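Long-range contacts in methyltransferase domain-containing protein (Deinococcus radiodurans, PDB 3M33), which is of unknown function but carries a methyltransferase-like domain and may transfer methyl groups: residues Ala55-Gly60 and Lys84-Asn89; Ala70-Ala75 and Asp94-Asn99. One frame throughout, in Å; residues are numbered along the deposited sequence.

From the N terminus, the chain passes through strand 51-55 into the glycine-rich loop of Ala55-Gly60, runs along helix 61-66 and returns as strand 72-77, which leads to helix 80-89 and then edge strand 94-97. Interaction 1 closes the first loop, bringing Lys84-Asn89 back onto Ala55-Gly60; interaction 2 closes the second, pairing Asp94-Asn99 with Ala70-Ala75. The segments alternate along the chain, so the two loops cross rather than nest. Interaction 1 ties the helix to the loop, interaction 2 ties the two strands it connects, and the contacts meet where Cys57 packs on Ala75 and Arg87 NH2 reaches Val95 O, probably as a hydrogen bond.

Interaction 1: Ala55-Gly60 and Lys84-Asn89; sequences AGCGHG and KLARAN
Asn89 reaches from the last turn of its helix to the backbone of His59, where its ND2 donates a hydrogen bond of 3.0 Å to His59 O. The bond is fairly straight, 159° at the hydrogen, and lies near the amide plane of Asn89, although the donor is tilted from the carbonyl plane of His59. With CG swung anti to the backbone N (chi1 -158°), the amide is carried out from the helix toward the loop. It crosses the His59 imidazole obliquely, the two planes 5° apart; CD2 of His59 lies 4.1 Å from ND2 of Asn89.

The same carbonyl oxygen has a second neighbour, the CA of Ala86, in a CA-H...O contact of 3.4 Å, so His59 O receives both the amide and the helix backbone. Next to it, the Ala86 methyl fits against the peptide that follows Gly58, with CB 3.5 Å from Gly58 O.

This loop follows strand 51-55 and leads into helix 61-66, with Gly58 and Gly60 falling in a GxGxxA pattern consistent with the glycine-rich loop of Rossmann-like methyltransferases. A type II' turn from Cys57 to Gly60 shapes it, closed by Gly60 N to Cys57 O, and Gly60 takes the N-cap position of helix 61-66. Gly60 lies close against helix 80-89, its N 3.6 Å from Ala86 CB, and has a positive phi, which favours glycine.

At the outer end, the beta carbons of His59 and Leu85 touch at 4.0 Å, and both side chains also meet Leu18 of helix 9-18. On the buried side, the sulfur of Cys57 makes a looser apolar contact with the Ala86 methyl, while Asp77 OD2 accepts a hydrogen bond from Gly58 N.

Interaction 2: Ala70-Ala75 and Asp94-Asn99; sequences AARWAA and DVYEWN. With SO4 (sulfate ion), chain H; SO4 (sulfate ion), chain D.
The parallel pairing of strands 72-75 and 94-97 completes a beta-alpha-beta unit, in which helix 80-89 makes the crossover and 94-97 forms the sheet edge within this chain. Three backbone hydrogen bonds join them: Asp94 N to Trp73 O, Ala75 N to Asp94 O and Tyr96 N to Ala75 O. The bond from Tyr96 N to Ala75 O is 2.8 Å long, and Val95 CA adds a CA-H...O contact to the same oxygen.

A salt bridge between Arg72 and Asp94 lies at the start of the pairing. Arg72, stretched out from a CG anti to the backbone N (chi1 180°), crosses Asp94 at about a right angle and sets its NE 2.6 Å from Asp94 OD2. The carboxylate and guanidinium planes are turned 44° apart, and NH2 adds only a weak bond to OD2. Ala74 CB lies over one guanidinium face, 3.6 Å above its plane and offset toward the rim. The hydroxyl of Tyr96 stands at the guanidinium edge, 2.8 Å from Arg72 NH2 but at a poor angle for a hydrogen bond; the ring and guanidinium planes are 72° apart. Replacing Arg72 by a methionine would probably leave the Asp94 carboxylate without its cationic mate and Leu108 O without the NH2 donor it receives.

Beyond the paired residues, Glu97 N donates to O3 and O4 of one sulfate, and Asn99 N to O3 of another; both ions probably come from the crystallisation liquor. Ala74 and Arg72 pack on Phe112 of strand 112-118 on one face of the sheet, and on the other Val95 meets Leu83 of helix 80-89. Strand 51-55 flanks strand 72-77 on the inner side, where Glu54 OE1 accepts the Trp73 NE1 hydrogen bond.

Interaction 1: Ala55-Gly60 and Lys84-Asn89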
loop_
_atom_site.group_PDB
_atom_site.type_symbol
_atom_site.label_atom_id
_atom_site.label_comp_id
_atom_site.label_asym_id
_atom_site.label_seq_id
_atom_site.Cartn_x
_atom_site.Cartn_y
_atom_site.Cartn_z
ATOM N N ALA A 55 -6.652 4.136 3.322
ATOM C CA ALA A 55 -6.291 5.120 2.304
ATOM C C ALA A 55 -5.780 4.434 1.039
ATOM O O ALA A 55 -4.893 3.569 1.091
ATOM C CB ALA A 55 -5.230 6.089 2.849
ATOM N N GLY A 56 -6.350 4.807 -0.099
ATOM C CA GLY A 56 -5.917 4.284 -1.389
ATOM C C GLY A 56 -6.317 2.840 -1.610
ATOM O O GLY A 56 -5.447 1.997 -1.841
ATOM N N CYS A 57 -7.624 2.550 -1.575
ATOM C CA CYS A 57 -8.080 1.151 -1.575
ATOM C C CYS A 57 -8.013 0.485 -2.948
ATOM O O CYS A 57 -8.185 -0.736 -3.050
ATOM C CB CYS A 57 -9.504 1.044 -1.034
ATOM S SG CYS A 57 -10.650 1.942 -2.112
ATOM N N GLY A 58 -7.784 1.260 -4.007
ATOM C CA GLY A 58 -7.774 0.656 -5.334
ATOM C C GLY A 58 -9.066 -0.113 -5.597
ATOM O O GLY A 58 -10.166 0.406 -5.350
ATOM N N HIS A 59 -8.953 -1.348 -6.089
ATOM C CA HIS A 59 -10.150 -2.133 -6.435
ATOM C C HIS A 59 -10.634 -2.995 -5.255
ATOM O O HIS A 59 -11.357 -3.973 -5.440
ATOM C CB HIS A 59 -9.893 -3.001 -7.680
ATOM C CG HIS A 59 -8.797 -4.006 -7.496
ATOM N ND1 HIS A 59 -7.464 -3.656 -7.494
ATOM C CD2 HIS A 59 -8.836 -5.343 -7.275
ATOM C CE1 HIS A 59 -6.725 -4.732 -7.285
ATOM N NE2 HIS A 59 -7.533 -5.770 -7.145
ATOM N N GLY A 60 -10.215 -2.632 -4.046
ATOM C CA GLY A 60 -10.677 -3.285 -2.825
ATOM C C GLY A 60 -10.059 -4.617 -2.393
ATOM O O GLY A 60 -10.700 -5.395 -1.675
ATOM N N LYS A 84 -15.929 1.437 -8.451
ATOM C CA LYS A 84 -17.017 0.510 -8.786
ATOM C C LYS A 84 -16.621 -0.950 -8.532
ATOM O O LYS A 84 -17.393 -1.713 -7.945
ATOM C CB LYS A 84 -17.474 0.684 -10.236
ATOM C CG LYS A 84 -18.209 1.981 -10.494
ATOM C CD LYS A 84 -18.708 2.064 -11.929
ATOM C CE LYS A 84 -19.335 3.421 -12.203
ATOM N NZ LYS A 84 -19.633 3.609 -13.649
ATOM N N LEU A 85 -15.422 -1.331 -8.974
ATOM C CA LEU A 85 -14.878 -2.656 -8.678
ATOM C C LEU A 85 -14.708 -2.865 -7.186
ATOM O O LEU A 85 -14.989 -3.948 -6.657
ATOM C CB LEU A 85 -13.530 -2.857 -9.364
ATOM C CG LEU A 85 -13.613 -2.654 -10.863
ATOM C CD1 LEU A 85 -12.247 -2.816 -11.513
ATOM C CD2 LEU A 85 -14.626 -3.649 -11.421
ATOM N N ALA A 86 -14.246 -1.837 -6.491
ATOM C CA ALA A 86 -14.042 -1.996 -5.054
ATOM C C ALA A 86 -15.372 -2.269 -4.342
ATOM O O ALA A 86 -15.443 -3.133 -3.479
ATOM C CB ALA A 86 -13.305 -0.784 -4.442
ATOM N N ARG A 87 -16.427 -1.551 -4.714
ATOM C CA ARG A 87 -17.724 -1.766 -4.066
ATOM C C ARG A 87 -18.242 -3.194 -4.291
ATOM O O ARG A 87 -18.699 -3.848 -3.349
ATOM C CB ARG A 87 -18.740 -0.700 -4.485
ATOM C CG ARG A 87 -18.387 0.677 -3.933
ATOM C CD ARG A 87 -19.459 1.732 -4.195
ATOM N NE ARG A 87 -18.978 3.073 -3.850
ATOM C CZ ARG A 87 -18.489 3.946 -4.733
ATOM N NH1 ARG A 87 -18.435 3.628 -6.021
ATOM N NH2 ARG A 87 -18.065 5.144 -4.330
ATOM N N ALA A 88 -18.132 -3.681 -5.526
ATOM C CA ALA A 88 -18.481 -5.065 -5.858
ATOM C C ALA A 88 -17.580 -6.108 -5.169
ATOM O O ALA A 88 -18.052 -7.159 -4.727
ATOM C CB ALA A 88 -18.454 -5.262 -7.369
ATOM N N ASN A 89 -16.286 -5.810 -5.084
ATOM C CA ASN A 89 -15.325 -6.718 -4.474
ATOM C C ASN A 89 -15.606 -6.838 -2.973
ATOM O O ASN A 89 -15.464 -7.912 -2.386
ATOM C CB ASN A 89 -13.895 -6.212 -4.733
ATOM C CG ASN A 89 -12.840 -7.301 -4.611
ATOM O OD1 ASN A 89 -13.150 -8.489 -4.522
ATOM N ND2 ASN A 89 -11.575 -6.890 -4.614
#

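Interaction 2: Ala70-Ala75 and Asp94-Asn99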
loop_
_atom_site.group_PDB
_atom_site.type_symbol
_atom_site.label_atom_id
_atom_site.label_comp_id
_atom_site.label_asym_id
_atom_site.label_seq_id
_atom_site.Cartn_x
_atom_site.Cartn_y
_atom_site.Cartn_z
ATOM N N ALA A 70 -13.435 -6.608 10.605
ATOM C CA ALA A 70 -13.630 -5.354 11.342
ATOM C C ALA A 70 -15.111 -5.012 11.544
ATOM O O ALA A 70 -15.981 -5.575 10.886
ATOM C CB ALA A 70 -12.924 -4.193 10.595
ATOM N N ALA A 71 -15.397 -4.081 12.449
ATOM C CA ALA A 71 -16.761 -3.601 12.649
ATOM C C ALA A 71 -17.205 -2.811 11.430
ATOM O O ALA A 71 -18.353 -2.898 11.008
ATOM C CB ALA A 71 -16.836 -2.697 13.886
ATOM N N ARG A 72 -16.284 -2.017 10.889
ATOM C CA ARG A 72 -16.549 -1.208 9.699
ATOM C C ARG A 72 -15.227 -1.008 8.959
ATOM O O ARG A 72 -14.204 -0.756 9.583
ATOM C CB ARG A 72 -17.145 0.147 10.094
ATOM C CG ARG A 72 -17.454 1.066 8.910
ATOM C CD ARG A 72 -18.226 2.309 9.335
ATOM N NE ARG A 72 -18.535 3.162 8.186
ATOM C CZ ARG A 72 -17.920 4.310 7.921
ATOM N NH1 ARG A 72 -16.976 4.753 8.742
ATOM N NH2 ARG A 72 -18.256 5.018 6.848
ATOM N N TRP A 73 -15.242 -1.152 7.640
ATOM C CA TRP A 73 -14.063 -0.862 6.826
ATOM C C TRP A 73 -14.419 0.261 5.867
ATOM O O TRP A 73 -15.055 0.031 4.839
ATOM C CB TRP A 73 -13.641 -2.102 6.031
ATOM C CG TRP A 73 -12.308 -2.010 5.334
ATOM C CD1 TRP A 73 -12.040 -1.425 4.117
ATOM C CD2 TRP A 73 -11.066 -2.558 5.796
ATOM N NE1 TRP A 73 -10.712 -1.568 3.810
ATOM C CE2 TRP A 73 -10.090 -2.257 4.823
ATOM C CE3 TRP A 73 -10.686 -3.274 6.938
ATOM C CZ2 TRP A 73 -8.759 -2.634 4.964
ATOM C CZ3 TRP A 73 -9.349 -3.645 7.077
ATOM C CH2 TRP A 73 -8.408 -3.321 6.100
ATOM N N ALA A 74 -14.040 1.484 6.212
ATOM C CA ALA A 74 -14.227 2.600 5.295
ATOM C C ALA A 74 -12.968 2.695 4.432
ATOM O O ALA A 74 -11.870 2.423 4.908
ATOM C CB ALA A 74 -14.468 3.902 6.071
ATOM N N ALA A 75 -13.120 3.067 3.167
ATOM C CA ALA A 75 -11.987 3.049 2.244
ATOM C C ALA A 75 -12.158 4.136 1.183
ATOM O O ALA A 75 -13.292 4.448 0.790
ATOM C CB ALA A 75 -11.893 1.692 1.585
ATOM N N ASP A 94 -17.471 0.543 3.114
ATOM C CA ASP A 94 -17.970 1.856 2.722
ATOM C C ASP A 94 -16.893 2.564 1.905
ATOM O O ASP A 94 -15.850 2.922 2.440
ATOM C CB ASP A 94 -18.313 2.687 3.949
ATOM C CG ASP A 94 -19.520 2.140 4.710
ATOM O OD1 ASP A 94 -20.475 1.659 4.068
ATOM O OD2 ASP A 94 -19.516 2.201 5.954
ATOM N N VAL A 95 -17.151 2.770 0.620
ATOM C CA VAL A 95 -16.119 3.258 -0.301
ATOM C C VAL A 95 -16.404 4.679 -0.776
ATOM O O VAL A 95 -17.504 4.981 -1.225
ATOM C CB VAL A 95 -15.995 2.320 -1.513
ATOM C CG1 VAL A 95 -14.942 2.808 -2.476
ATOM C CG2 VAL A 95 -15.674 0.909 -1.043
ATOM N N TYR A 96 -15.393 5.535 -0.703
ATOM C CA TYR A 96 -15.532 6.965 -0.970
ATOM C C TYR A 96 -14.549 7.444 -2.040
ATOM O O TYR A 96 -13.408 6.982 -2.119
ATOM C CB TYR A 96 -15.290 7.747 0.327
ATOM C CG TYR A 96 -16.263 7.404 1.437
ATOM C CD1 TYR A 96 -17.441 8.128 1.609
ATOM C CD2 TYR A 96 -16.009 6.351 2.306
ATOM C CE1 TYR A 96 -18.338 7.809 2.620
ATOM C CE2 TYR A 96 -16.894 6.023 3.328
ATOM C CZ TYR A 96 -18.057 6.754 3.479
ATOM O OH TYR A 96 -18.934 6.432 4.492
ATOM N N GLU A 97 -15.000 8.385 -2.855
ATOM C CA GLU A 97 -14.189 8.965 -3.912
ATOM C C GLU A 97 -13.533 10.203 -3.348
ATOM O O GLU A 97 -14.211 11.172 -3.035
ATOM C CB GLU A 97 -15.090 9.353 -5.089
ATOM C CG GLU A 97 -14.350 9.777 -6.326
ATOM C CD GLU A 97 -15.299 10.188 -7.442
ATOM O OE1 GLU A 97 -14.918 11.053 -8.256
ATOM O OE2 GLU A 97 -16.427 9.648 -7.505
ATOM N N TRP A 98 -12.215 10.173 -3.200
ATOM C CA TRP A 98 -11.516 11.273 -2.559
ATOM C C TRP A 98 -10.068 11.306 -3.023
ATOM O O TRP A 98 -9.435 10.259 -3.201
ATOM C CB TRP A 98 -11.588 11.125 -1.026
ATOM C CG TRP A 98 -11.112 12.334 -0.275
ATOM C CD1 TRP A 98 -11.275 13.634 -0.643
ATOM C CD2 TRP A 98 -10.426 12.360 0.986
ATOM N NE1 TRP A 98 -10.725 14.469 0.295
ATOM C CE2 TRP A 98 -10.190 13.714 1.303
ATOM C CE3 TRP A 98 -9.971 11.372 1.866
ATOM C CZ2 TRP A 98 -9.525 14.108 2.467
ATOM C CZ3 TRP A 98 -9.308 11.763 3.027
ATOM C CH2 TRP A 98 -9.093 13.118 3.317
ATOM N N ASN A 99 -9.544 12.511 -3.225
ATOM C CA ASN A 99 -8.141 12.676 -3.582
ATOM C C ASN A 99 -7.282 12.915 -2.350
ATOM O O ASN A 99 -6.112 13.265 -2.468
ATOM C CB ASN A 99 -7.955 13.853 -4.543
ATOM C CG ASN A 99 -8.334 15.178 -3.916
ATOM O OD1 ASN A 99 -8.771 15.222 -2.770
ATOM N ND2 ASN A 99 -8.182 16.265 -4.668
HETATM S S SO4 H . -18.364 9.269 -2.761
HETATM O O1 SO4 H . -19.193 8.699 -1.698
HETATM O O2 SO4 H . -19.182 10.092 -3.653
HETATM O O3 SO4 H . -17.320 10.101 -2.164
HETATM O O4 SO4 H . -17.763 8.197 -3.546
HETATM S S SO4 D . -12.140 14.348 -5.204
HETATM O O1 SO4 D . -11.550 13.162 -5.819
HETATM O O2 SO4 D . -13.593 14.157 -5.136
HETATM O O3 SO4 D . -11.630 14.541 -3.848
HETATM O O4 SO4 D . -11.812 15.527 -6.016
#